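Local coordinates for Bd0816 (Bdellovibrio bacteriovorus HD100, PDB 5CER), which probably acts as a serine-type D-Ala-D-Ala carboxypeptidase of the peptidase S13 family, trimming the peptide stems of the bacterial cell wall, at residues A32-V37 and E271-T276; A43-G48 and A237-A242. The protein carries 2 engineered substitutions. All coordinates share one frame; numbering follows the deposited sequence.

Contact 1. Residues A32-V37 and E271-T276; sequences AAISKV and ETMIKT. Engineered in segment 32-37: Ala33 (natural residue Ser).
Met273 lies against Ile34 and Val37 and has the most surface buried in this contact. Its chain bends about CB-CG (chi2 -60°) and about CG-SD (chi3 -44°). These turns bring methyl CE to the start of helix 35-47. CE sits 3.5 Å from Ile34 O and 3.8 Å from Ile34 CD1. Ile34 CD1 also lies 3.9 Å from Met273 SD, so the isoleucine tip meets both sulfur and methyl. Val37 meets the same methyl from another direction, with its CB 4.2 Å from Met273 CE. One turn along helix 270-286, Thr276 CG2 meets Val37 CG1 at 3.9 Å. The Thr276 hydroxyl is turned back to its own helix, where OG1 donates to Thr272 O at 2.8 Å. No hydrogen bond crosses between the segments.

Residues 33-36 match the SxxK motif of penicillin-binding proteins, with engineered Ala33 at the serine position. Lys36 starts away from residues 271-276, and its NZ hydrogen-bonds to Ser214 OG, Asn216 OD1 and Ser253 O. Strand 327-336 packs on Ile34 and Met273 through Ala331, strand 317-324 reaches Val37 through Lys320, and Ile38 of helix 35-47 touches Met273 and Thr276.

Contact 2. Residues A43-G48 and A237-A242; sequences AIEKLG and AATLKA
The last turns of helix 35-47 and the C-terminal part of helix 228-239 are tied at the protein surface by one side-chain pair, Glu45 and Thr239. The two side chains approach from opposite directions. With CG anti to the backbone nitrogen (chi1 -170°) and the chain extended beyond it, Glu45 carries its carboxylate across to helix 228-239. Thr239 OG1 donates a hydrogen bond to Glu45 OE1 at 2.8 Å. Glu45 OE1 accepts with its syn lone pair, on the side of OE2. Glu45 OE2 is also close, 2.7 Å from Thr239 OG1, so the hydroxyl oxygen sits in front of both carboxylate oxygens. Thr239 CG2 is modelled 3.0 Å from Glu45 OE1, a tight approach whose detail is doubtful. The hydrogen bond from Thr239 probably helps to keep the carboxylate ionised.

In the penicillin-binding fold, the helix that begins with the SxxK motif runs through the middle of the transpeptidase-like domain. Here that is helix 35-47, and Glu45 lies near its far end. Ile44, the residue before, faces inward onto Leu280 and Leu284 of helix 270-286, while Glu45 also touches Phe235 of helix 228-239. Lys46 NZ hydrogen-bonds to Leu226 O.

Both helices end close to the pair. Gly48 leaves helix 35-47 with positive phi, and its N bonds to Ile44 O at 2.9 Å. After helix 228-239, Lys241 is likewise the first residue with positive phi. Its chain folds back, and Lys241 NZ donates to Ala238 O at 3.1 Å, at a C=O...N angle of 156° and 18° from the carbonyl plane.

In the fold
Contact 1 is buried and contact 2 lies at the surface. Both use helix 35-47, the first at its N-terminal end and the second near its C-terminal end. Their centres are about 13 Å apart. The chemistry follows the place: contact 1 is apolar, with methyl groups and a thioether, and contact 2 is a single polar pair. Along the chain, contact 2 is nested within the loop closed by contact 1. The two also touch directly. Lys275 NZ probably donates a hydrogen bond to Leu240 O at 3.2 Å, and Leu240 packs on Thr276. Helix 270-286 thus touches both helix 35-47 and the turn that follows helix 228-239.

Contact 1. Residues A32-V37 and E271-T276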
ATOM      1  N   ALA A  32      -9.813   8.036  -2.701  1.00 23.46           N
ATOM      2  CA  ALA A  32      -8.413   7.740  -2.541  1.00 23.37           C
ATOM      3  C   ALA A  32      -8.163   6.337  -3.118  1.00 23.20           C
ATOM      4  O   ALA A  32      -8.908   5.912  -4.017  1.00 23.15           O
ATOM      5  CB  ALA A  32      -8.006   7.848  -1.054  1.00 24.12           C
ATOM      6  N   ALA A  33      -7.220   5.571  -2.559  1.00 22.15           N
ATOM      7  CA  ALA A  33      -6.824   4.302  -3.168  1.00 22.07           C
ATOM      8  C   ALA A  33      -7.834   3.130  -3.041  1.00 22.19           C
ATOM      9  O   ALA A  33      -7.605   2.099  -3.642  1.00 23.10           O
ATOM     10  CB  ALA A  33      -5.465   3.869  -2.640  1.00 22.19           C
ATOM     11  N   ILE A  34      -8.986   3.273  -2.386  1.00 22.56           N
ATOM     12  CA  ILE A  34     -10.017   2.220  -2.581  1.00 22.44           C
ATOM     13  C   ILE A  34     -10.565   2.220  -4.031  1.00 21.89           C
ATOM     14  O   ILE A  34     -11.184   1.257  -4.459  1.00 21.10           O
ATOM     15  CB  ILE A  34     -11.135   2.189  -1.529  1.00 21.11           C
ATOM     16  CG1 ILE A  34     -12.077   3.376  -1.640  1.00 21.77           C
ATOM     17  CG2 ILE A  34     -10.534   2.043  -0.152  1.00 21.71           C
ATOM     18  CD1 ILE A  34     -13.271   3.262  -0.720  1.00 21.63           C
ATOM     19  N   SER A  35     -10.291   3.289  -4.763  1.00 21.97           N
ATOM     20  CA  SER A  35     -10.364   3.280  -6.234  1.00 23.54           C
ATOM     21  C   SER A  35      -9.728   2.049  -6.874  1.00 23.07           C
ATOM     22  O   SER A  35     -10.226   1.565  -7.903  1.00 23.90           O
ATOM     23  CB  SER A  35      -9.634   4.497  -6.815  1.00 23.95           C
ATOM     24  OG  SER A  35     -10.306   5.692  -6.561  1.00 23.85           O
ATOM     25  N   LYS A  36      -8.615   1.582  -6.305  1.00 21.39           N
ATOM     26  CA  LYS A  36      -7.913   0.410  -6.855  1.00 20.38           C
ATOM     27  C   LYS A  36      -8.718  -0.878  -6.813  1.00 19.79           C
ATOM     28  O   LYS A  36      -8.500  -1.788  -7.614  1.00 20.30           O
ATOM     29  CB  LYS A  36      -6.547   0.243  -6.195  1.00 19.83           C
ATOM     30  CG  LYS A  36      -5.579   1.381  -6.512  1.00 19.67           C
ATOM     31  CD  LYS A  36      -4.247   1.181  -5.793  1.00 19.89           C
ATOM     32  CE  LYS A  36      -3.211   2.198  -6.215  1.00 20.10           C
ATOM     33  NZ  LYS A  36      -3.100   3.357  -5.284  1.00 21.01           N
ATOM     34  N   VAL A  37      -9.644  -0.959  -5.879  1.00 19.76           N
ATOM     35  CA  VAL A  37     -10.590  -2.086  -5.823  1.00 19.23           C
ATOM     36  C   VAL A  37     -11.427  -2.150  -7.124  1.00 19.64           C
ATOM     37  O   VAL A  37     -11.665  -3.219  -7.651  1.00 17.74           O
ATOM     38  CB  VAL A  37     -11.521  -2.028  -4.593  1.00 17.34           C
ATOM     39  CG1 VAL A  37     -12.400  -3.263  -4.554  1.00 17.42           C
ATOM     40  CG2 VAL A  37     -10.688  -1.968  -3.321  1.00 17.24           C
ATOM     41  N   GLU A 271     -22.409   3.032  -1.677  1.00 27.23           N
ATOM     42  CA  GLU A 271     -23.148   1.955  -2.333  1.00 28.07           C
ATOM     43  C   GLU A 271     -22.342   1.335  -3.472  1.00 25.71           C
ATOM     44  O   GLU A 271     -22.303   0.122  -3.642  1.00 24.17           O
ATOM     45  CB  GLU A 271     -24.497   2.493  -2.868  1.00 31.31           C
ATOM     46  CG  GLU A 271     -25.221   1.572  -3.833  1.00 35.23           C
ATOM     47  CD  GLU A 271     -26.623   2.003  -4.141  1.00 41.28           C
ATOM     48  OE1 GLU A 271     -26.860   3.231  -4.184  1.00 46.41           O
ATOM     49  OE2 GLU A 271     -27.540   1.125  -4.258  1.00 45.84           O
ATOM     50  N   THR A 272     -21.755   2.194  -4.283  1.00 25.47           N
ATOM     51  CA  THR A 272     -20.984   1.748  -5.446  1.00 25.21           C
ATOM     52  C   THR A 272     -19.786   0.850  -5.028  1.00 24.56           C
ATOM     53  O   THR A 272     -19.461  -0.122  -5.717  1.00 23.71           O
ATOM     54  CB  THR A 272     -20.473   2.954  -6.283  1.00 24.64           C
ATOM     55  OG1 THR A 272     -21.569   3.754  -6.720  1.00 24.27           O
ATOM     56  CG2 THR A 272     -19.699   2.476  -7.502  1.00 24.70           C
ATOM     57  N   MET A 273     -19.167   1.178  -3.900  1.00 24.71           N
ATOM     58  CA  MET A 273     -18.041   0.388  -3.360  1.00 25.55           C
ATOM     59  C   MET A 273     -18.488  -0.969  -2.867  1.00 25.57           C
ATOM     60  O   MET A 273     -17.784  -1.940  -3.086  1.00 25.00           O
ATOM     61  CB  MET A 273     -17.327   1.115  -2.220  1.00 25.36           C
ATOM     62  CG  MET A 273     -16.601   2.360  -2.663  1.00 25.57           C
ATOM     63  SD  MET A 273     -15.300   2.098  -3.901  1.00 28.00           S
ATOM     64  CE  MET A 273     -14.431   0.631  -3.273  1.00 27.26           C
ATOM     65  N   ILE A 274     -19.672  -1.044  -2.262  1.00 26.63           N
ATOM     66  CA  ILE A 274     -20.282  -2.327  -1.872  1.00 27.40           C
ATOM     67  C   ILE A 274     -20.589  -3.177  -3.126  1.00 27.12           C
ATOM     68  O   ILE A 274     -20.305  -4.377  -3.127  1.00 26.03           O
ATOM     69  CB  ILE A 274     -21.565  -2.150  -1.044  1.00 27.98           C
ATOM     70  CG1 ILE A 274     -21.261  -1.430   0.269  1.00 29.36           C
ATOM     71  CG2 ILE A 274     -22.203  -3.495  -0.733  1.00 29.11           C
ATOM     72  CD1 ILE A 274     -20.185  -2.077   1.131  1.00 30.08           C
ATOM     73  N   LYS A 275     -21.172  -2.571  -4.162  1.00 26.46           N
ATOM     74  CA  LYS A 275     -21.417  -3.308  -5.426  1.00 27.48           C
ATOM     75  C   LYS A 275     -20.140  -3.899  -5.988  1.00 24.95           C
ATOM     76  O   LYS A 275     -20.085  -5.072  -6.285  1.00 23.55           O
ATOM     77  CB  LYS A 275     -22.011  -2.423  -6.502  1.00 28.99           C
ATOM     78  CG  LYS A 275     -23.489  -2.224  -6.370  1.00 32.32           C
ATOM     79  CD  LYS A 275     -24.002  -1.407  -7.541  1.00 36.11           C
ATOM     80  CE  LYS A 275     -25.287  -0.669  -7.216  1.00 39.70           C
ATOM     81  NZ  LYS A 275     -25.646   0.215  -8.361  1.00 42.31           N
ATOM     82  N   THR A 276     -19.122  -3.050  -6.072  1.00 23.24           N
ATOM     83  CA  THR A 276     -17.806  -3.441  -6.565  1.00 22.46           C
ATOM     84  C   THR A 276     -17.296  -4.665  -5.847  1.00 22.16           C
ATOM     85  O   THR A 276     -16.862  -5.628  -6.472  1.00 23.55           O
ATOM     86  CB  THR A 276     -16.784  -2.287  -6.403  1.00 21.40           C
ATOM     87  OG1 THR A 276     -17.265  -1.153  -7.128  1.00 22.23           O
ATOM     88  CG2 THR A 276     -15.427  -2.671  -6.928  1.00 21.20           C
TER

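Contact 2. Residues A43-G48 and A237-A242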
ATOM      1  N   ALA A  43     -10.019  -4.683 -14.494  1.00 26.97           N
ATOM      2  CA  ALA A  43      -8.943  -5.487 -15.099  1.00 26.80           C
ATOM      3  C   ALA A  43      -9.333  -6.971 -15.181  1.00 24.90           C
ATOM      4  O   ALA A  43      -9.164  -7.600 -16.219  1.00 24.74           O
ATOM      5  CB  ALA A  43      -7.611  -5.302 -14.331  1.00 26.38           C
ATOM      6  N   ILE A  44      -9.845  -7.503 -14.092  1.00 24.00           N
ATOM      7  CA  ILE A  44     -10.247  -8.908 -14.066  1.00 25.84           C
ATOM      8  C   ILE A  44     -11.367  -9.193 -15.048  1.00 27.16           C
ATOM      9  O   ILE A  44     -11.298 -10.173 -15.800  1.00 27.91           O
ATOM     10  CB  ILE A  44     -10.639  -9.377 -12.653  1.00 24.70           C
ATOM     11  CG1 ILE A  44      -9.371  -9.491 -11.820  1.00 24.57           C
ATOM     12  CG2 ILE A  44     -11.369 -10.699 -12.702  1.00 25.36           C
ATOM     13  CD1 ILE A  44      -9.610  -9.629 -10.350  1.00 24.72           C
ATOM     14  N   GLU A  45     -12.349  -8.314 -15.099  1.00 28.04           N
ATOM     15  CA  GLU A  45     -13.435  -8.494 -16.048  1.00 30.16           C
ATOM     16  C   GLU A  45     -12.979  -8.457 -17.514  1.00 31.66           C
ATOM     17  O   GLU A  45     -13.419  -9.280 -18.305  1.00 34.47           O
ATOM     18  CB  GLU A  45     -14.504  -7.457 -15.828  1.00 31.45           C
ATOM     19  CG  GLU A  45     -15.762  -7.735 -16.618  1.00 32.90           C
ATOM     20  CD  GLU A  45     -16.831  -6.712 -16.329  1.00 35.77           C
ATOM     21  OE1 GLU A  45     -17.370  -6.730 -15.185  1.00 37.40           O
ATOM     22  OE2 GLU A  45     -17.112  -5.879 -17.219  1.00 37.44           O
ATOM     23  N   LYS A  46     -12.122  -7.522 -17.872  1.00 31.97           N
ATOM     24  CA  LYS A  46     -11.729  -7.400 -19.238  1.00 35.54           C
ATOM     25  C   LYS A  46     -10.656  -8.380 -19.665  1.00 33.14           C
ATOM     26  O   LYS A  46     -10.720  -8.897 -20.784  1.00 30.98           O
ATOM     27  CB  LYS A  46     -11.252  -5.981 -19.562  1.00 41.79           C
ATOM     28  CG  LYS A  46     -11.240  -5.726 -21.057  1.00 48.50           C
ATOM     29  CD  LYS A  46     -11.056  -4.276 -21.417  1.00 58.20           C
ATOM     30  CE  LYS A  46     -12.398  -3.583 -21.647  1.00 63.31           C
ATOM     31  NZ  LYS A  46     -12.200  -2.122 -21.812  1.00 63.59           N
ATOM     32  N   LEU A  47      -9.676  -8.603 -18.810  1.00 29.66           N
ATOM     33  CA  LEU A  47      -8.521  -9.459 -19.145  1.00 30.09           C
ATOM     34  C   LEU A  47      -8.630 -10.925 -18.696  1.00 30.44           C
ATOM     35  O   LEU A  47      -8.096 -11.794 -19.355  1.00 32.11           O
ATOM     36  CB  LEU A  47      -7.220  -8.884 -18.566  1.00 28.01           C
ATOM     37  CG  LEU A  47      -6.897  -7.457 -19.018  1.00 27.93           C
ATOM     38  CD1 LEU A  47      -5.656  -6.947 -18.323  1.00 27.91           C
ATOM     39  CD2 LEU A  47      -6.726  -7.395 -20.533  1.00 28.48           C
ATOM     40  N   GLY A  48      -9.326 -11.190 -17.598  1.00 30.51           N
ATOM     41  CA  GLY A  48      -9.421 -12.529 -17.018  1.00 29.03           C
ATOM     42  C   GLY A  48      -8.464 -12.593 -15.841  1.00 28.81           C
ATOM     43  O   GLY A  48      -7.327 -12.057 -15.909  1.00 27.15           O
ATOM     44  N   ALA A 237     -21.183   1.650 -16.334  1.00 34.62           N
ATOM     45  CA  ALA A 237     -22.584   1.539 -16.737  1.00 34.43           C
ATOM     46  C   ALA A 237     -23.013   0.065 -16.805  1.00 35.54           C
ATOM     47  O   ALA A 237     -24.079  -0.298 -16.307  1.00 37.56           O
ATOM     48  CB  ALA A 237     -22.797   2.224 -18.082  1.00 34.73           C
ATOM     49  N   ALA A 238     -22.210  -0.785 -17.435  1.00 34.21           N
ATOM     50  CA  ALA A 238     -22.649  -2.147 -17.703  1.00 34.57           C
ATOM     51  C   ALA A 238     -22.506  -3.020 -16.463  1.00 34.08           C
ATOM     52  O   ALA A 238     -23.391  -3.777 -16.120  1.00 35.13           O
ATOM     53  CB  ALA A 238     -21.886  -2.718 -18.904  1.00 34.22           C
ATOM     54  N   THR A 239     -21.357  -2.961 -15.823  1.00 34.04           N
ATOM     55  CA  THR A 239     -21.059  -3.853 -14.689  1.00 33.65           C
ATOM     56  C   THR A 239     -21.589  -3.301 -13.367  1.00 32.04           C
ATOM     57  O   THR A 239     -22.143  -4.047 -12.611  1.00 33.44           O
ATOM     58  CB  THR A 239     -19.537  -4.101 -14.553  1.00 34.11           C
ATOM     59  OG1 THR A 239     -19.013  -4.588 -15.794  1.00 34.41           O
ATOM     60  CG2 THR A 239     -19.225  -5.100 -13.438  1.00 33.55           C
ATOM     61  N   LEU A 240     -21.403  -2.015 -13.095  1.00 30.94           N
ATOM     62  CA  LEU A 240     -21.790  -1.436 -11.819  1.00 30.19           C
ATOM     63  C   LEU A 240     -23.156  -0.735 -11.841  1.00 30.95           C
ATOM     64  O   LEU A 240     -23.605  -0.227 -10.814  1.00 30.05           O
ATOM     65  CB  LEU A 240     -20.711  -0.485 -11.339  1.00 29.27           C
ATOM     66  CG  LEU A 240     -19.345  -1.101 -11.067  1.00 28.78           C
ATOM     67  CD1 LEU A 240     -18.352  -0.019 -10.695  1.00 28.75           C
ATOM     68  CD2 LEU A 240     -19.402  -2.137  -9.954  1.00 29.33           C
ATOM     69  N   LYS A 241     -23.822  -0.724 -12.995  1.00 32.12           N
ATOM     70  CA  LYS A 241     -25.079  -0.012 -13.163  1.00 33.67           C
ATOM     71  C   LYS A 241     -24.958   1.415 -12.650  1.00 33.64           C
ATOM     72  O   LYS A 241     -25.832   1.916 -11.966  1.00 35.94           O
ATOM     73  CB  LYS A 241     -26.222  -0.747 -12.466  1.00 35.08           C
ATOM     74  CG  LYS A 241     -26.453  -2.180 -12.916  1.00 36.38           C
ATOM     75  CD  LYS A 241     -26.406  -2.315 -14.445  1.00 37.71           C
ATOM     76  CE  LYS A 241     -27.175  -3.511 -14.988  1.00 40.54           C
ATOM     77  NZ  LYS A 241     -26.259  -4.608 -15.390  1.00 40.34           N
ATOM     78  N   ALA A 242     -23.901   2.094 -13.076  1.00 33.31           N
ATOM     79  CA  ALA A 242     -23.491   3.359 -12.494  1.00 33.13           C
ATOM     80  C   ALA A 242     -23.076   4.370 -13.545  1.00 34.39           C
ATOM     81  O   ALA A 242     -22.351   4.034 -14.494  1.00 36.08           O
ATOM     82  CB  ALA A 242     -22.344   3.106 -11.569  1.00 32.55           C
TER